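Local structure of probable zinc protease PqqL (Escherichia coli, 6OFT) at residues 288-293 with 348-353. The protein is probably a zinc-dependent metalloendopeptidase of the M16 family, represented here by the first half of the periplasmic enzyme. Sequence-based numbering, arbitrary orientation.
Sequences NQRLQE and HGFSAE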
ATOM      1  N   ASN A 288      12.594  14.898  -7.257  1.00 32.06           N
ATOM      2  CA  ASN A 288      13.048  14.956  -5.861  1.00 32.83           C
ATOM      3  C   ASN A 288      14.483  15.425  -5.767  1.00 37.50           C
ATOM      4  O   ASN A 288      14.783  16.303  -4.960  1.00 37.19           O
ATOM      5  CB  ASN A 288      12.885  13.580  -5.177  1.00 30.50           C
ATOM      6  CG  ASN A 288      11.444  13.231  -4.926  1.00 44.26           C
ATOM      7  OD1 ASN A 288      10.585  14.098  -4.996  1.00 39.75           O
ATOM      8  ND2 ASN A 288      11.140  11.962  -4.624  1.00 26.36           N
ATOM      9  N   GLN A 289      15.363  14.825  -6.595  1.00 35.08           N
ATOM     10  CA  GLN A 289      16.793  15.126  -6.706  1.00 35.72           C
ATOM     11  C   GLN A 289      16.979  16.610  -7.037  1.00 40.20           C
ATOM     12  O   GLN A 289      17.611  17.314  -6.253  1.00 40.67           O
ATOM     13  CB  GLN A 289      17.455  14.200  -7.760  1.00 37.11           C
ATOM     14  CG  GLN A 289      18.939  14.458  -8.033  1.00 56.76           C
ATOM     15  CD  GLN A 289      19.590  13.348  -8.832  1.00 75.50           C
ATOM     16  OE1 GLN A 289      19.780  13.449 -10.050  1.00 66.82           O
ATOM     17  NE2 GLN A 289      19.968  12.269  -8.156  1.00 70.25           N
ATOM     18  N   ARG A 290      16.353  17.102  -8.131  1.00 36.14           N
ATOM     19  CA  ARG A 290      16.461  18.506  -8.534  1.00 35.51           C
ATOM     20  C   ARG A 290      16.005  19.472  -7.457  1.00 37.91           C
ATOM     21  O   ARG A 290      16.750  20.392  -7.148  1.00 37.74           O
ATOM     22  CB  ARG A 290      15.764  18.795  -9.868  1.00 35.21           C
ATOM     23  CG  ARG A 290      16.419  19.983 -10.560  1.00 43.64           C
ATOM     24  CD  ARG A 290      15.812  20.285 -11.893  1.00 42.15           C
ATOM     25  NE  ARG A 290      16.365  19.439 -12.945  1.00 35.19           N
ATOM     26  CZ  ARG A 290      15.946  19.472 -14.201  1.00 44.45           C
ATOM     27  NH1 ARG A 290      14.991  20.316 -14.566  1.00 33.19           N
ATOM     28  NH2 ARG A 290      16.480  18.665 -15.104  1.00 29.71           N
ATOM     29  N   LEU A 291      14.826  19.240  -6.842  1.00 34.16           N
ATOM     30  CA  LEU A 291      14.320  20.099  -5.769  1.00 33.96           C
ATOM     31  C   LEU A 291      15.273  20.155  -4.567  1.00 38.12           C
ATOM     32  O   LEU A 291      15.536  21.249  -4.056  1.00 38.52           O
ATOM     33  CB  LEU A 291      12.904  19.674  -5.330  1.00 33.48           C
ATOM     34  CG  LEU A 291      12.182  20.618  -4.352  1.00 38.52           C
ATOM     35  CD1 LEU A 291      11.903  21.986  -4.980  1.00 39.02           C
ATOM     36  CD2 LEU A 291      10.890  20.005  -3.867  1.00 40.48           C
ATOM     37  N   GLN A 292      15.797  18.989  -4.132  1.00 34.58           N
ATOM     38  CA  GLN A 292      16.733  18.893  -3.010  1.00 35.83           C
ATOM     39  C   GLN A 292      18.069  19.568  -3.302  1.00 42.53           C
ATOM     40  O   GLN A 292      18.663  20.135  -2.385  1.00 43.63           O
ATOM     41  CB  GLN A 292      16.947  17.439  -2.566  1.00 36.95           C
ATOM     42  CG  GLN A 292      15.804  16.871  -1.722  1.00 53.42           C
ATOM     43  CD  GLN A 292      15.518  17.681  -0.472  1.00 75.12           C
ATOM     44  OE1 GLN A 292      14.453  18.301  -0.337  1.00 68.00           O
ATOM     45  NE2 GLN A 292      16.463  17.703   0.465  1.00 70.48           N
ATOM     46  N   GLU A 293      18.526  19.525  -4.573  1.00 39.71           N
ATOM     47  CA  GLU A 293      19.772  20.151  -5.028  1.00 40.92           C
ATOM     48  C   GLU A 293      19.619  21.672  -4.990  1.00 46.34           C
ATOM     49  O   GLU A 293      20.549  22.367  -4.573  1.00 47.01           O
ATOM     50  CB  GLU A 293      20.123  19.698  -6.458  1.00 42.31           C
ATOM     51  CG  GLU A 293      20.632  18.271  -6.600  1.00 53.06           C
ATOM     52  CD  GLU A 293      20.649  17.696  -8.012  1.00 79.12           C
ATOM     53  OE1 GLU A 293      19.839  18.135  -8.862  1.00 76.94           O
ATOM     54  OE2 GLU A 293      21.475  16.790  -8.264  1.00 76.36           O
ATOM     55  N   HIS A 348      13.210  21.473 -20.853  1.00 31.10           N
ATOM     56  CA  HIS A 348      14.537  20.868 -21.059  1.00 31.51           C
ATOM     57  C   HIS A 348      14.721  19.427 -20.558  1.00 34.81           C
ATOM     58  O   HIS A 348      15.779  18.848 -20.804  1.00 34.57           O
ATOM     59  CB  HIS A 348      15.624  21.767 -20.441  1.00 33.09           C
ATOM     60  CG  HIS A 348      15.554  23.181 -20.920  1.00 37.27           C
ATOM     61  ND1 HIS A 348      16.071  23.549 -22.144  1.00 39.64           N
ATOM     62  CD2 HIS A 348      14.963  24.256 -20.350  1.00 39.01           C
ATOM     63  CE1 HIS A 348      15.802  24.837 -22.271  1.00 39.14           C
ATOM     64  NE2 HIS A 348      15.124  25.300 -21.221  1.00 39.21           N
ATOM     65  N   GLY A 349      13.719  18.869 -19.880  1.00 29.94           N
ATOM     66  CA  GLY A 349      13.775  17.513 -19.348  1.00 29.10           C
ATOM     67  C   GLY A 349      14.905  17.305 -18.363  1.00 34.86           C
ATOM     68  O   GLY A 349      15.241  18.207 -17.588  1.00 35.34           O
ATOM     69  N   PHE A 350      15.520  16.124 -18.409  1.00 30.77           N
ATOM     70  CA  PHE A 350      16.634  15.802 -17.519  1.00 30.32           C
ATOM     71  C   PHE A 350      17.889  15.583 -18.318  1.00 33.22           C
ATOM     72  O   PHE A 350      17.808  15.154 -19.463  1.00 32.60           O
ATOM     73  CB  PHE A 350      16.295  14.590 -16.626  1.00 31.17           C
ATOM     74  CG  PHE A 350      15.072  14.822 -15.765  1.00 31.98           C
ATOM     75  CD1 PHE A 350      15.151  15.592 -14.608  1.00 34.83           C
ATOM     76  CD2 PHE A 350      13.837  14.305 -16.129  1.00 33.03           C
ATOM     77  CE1 PHE A 350      14.017  15.835 -13.829  1.00 35.12           C
ATOM     78  CE2 PHE A 350      12.704  14.540 -15.345  1.00 35.27           C
ATOM     79  CZ  PHE A 350      12.807  15.286 -14.191  1.00 33.78           C
ATOM     80  N   SER A 351      19.052  15.913 -17.742  1.00 30.90           N
ATOM     81  CA  SER A 351      20.327  15.739 -18.447  1.00 30.82           C
ATOM     82  C   SER A 351      20.801  14.303 -18.323  1.00 33.59           C
ATOM     83  O   SER A 351      20.342  13.584 -17.436  1.00 30.93           O
ATOM     84  CB  SER A 351      21.386  16.681 -17.883  1.00 33.54           C
ATOM     85  OG  SER A 351      21.747  16.314 -16.564  1.00 38.70           O
ATOM     86  N   ALA A 352      21.746  13.903 -19.190  1.00 32.32           N
ATOM     87  CA  ALA A 352      22.370  12.582 -19.175  1.00 33.06           C
ATOM     88  C   ALA A 352      23.106  12.342 -17.838  1.00 37.54           C
ATOM     89  O   ALA A 352      23.061  11.229 -17.330  1.00 36.67           O
ATOM     90  CB  ALA A 352      23.333  12.445 -20.348  1.00 34.56           C
ATOM     91  N   GLU A 353      23.736  13.389 -17.252  1.00 34.46           N
ATOM     92  CA  GLU A 353      24.445  13.288 -15.965  1.00 34.22           C
ATOM     93  C   GLU A 353      23.480  13.052 -14.817  1.00 35.30           C
ATOM     94  O   GLU A 353      23.810  12.297 -13.904  1.00 33.93           O
ATOM     95  CB  GLU A 353      25.310  14.527 -15.647  1.00 36.58           C
ATOM     96  CG  GLU A 353      26.169  15.048 -16.789  1.00 48.11           C
ATOM     97  CD  GLU A 353      25.431  16.022 -17.685  1.00 67.87           C
ATOM     98  OE1 GLU A 353      25.142  17.149 -17.223  1.00 76.76           O
ATOM     99  OE2 GLU A 353      25.119  15.647 -18.838  1.00 50.49           O
TER
HETATM  100  O   HOH W   1      14.755  20.843 -17.278  1.00 36.89           O
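Phe350 comes over one face of the Arg290 guanidinium with CE1, and the backbone carbonyl oxygen of Gly349 lies at its edge. CE1 of Phe350 stands 3.9 Å off the guanidinium plane, displaced from the middle of the group. The two planes are 57° apart, so this is an oblique contact and not a flat stack. The nearest atoms of the pair are Arg290 NH2 and Phe350 CD1, at 3.4 Å. At the edge, Arg290 NH2 donates a hydrogen bond of 2.8 Å to Gly349 O. The donor approaches in the carbonyl plane, on a lone pair, with an N-H...O angle of 159°. A water accepts from Arg290 NH1 at 2.8 Å and donates to the same Gly349 O at 2.7 Å. The carbonyl is thus gripped twice. The Arg290 chain leaves its helix with CG anti to the backbone N (chi1 -153°) and bends at chi3 to bring the guanidinium to the turn. This joins helix 271-296 to the link between helices 331-348 and 352-371, in the second, inactive-type M16 domain, away from the predicted zinc site. Gly349, just past the end of helix 331-348, has positive phi, which favours glycine, and Ser351 N-caps the next helix. NH2 also forms a salt bridge with Glu354. With an alanine at Arg290, Gly349 O is likely to lose its direct donor and Glu354 this positive partner. Phe350 also packs on Leu283, Leu286 and Ile345.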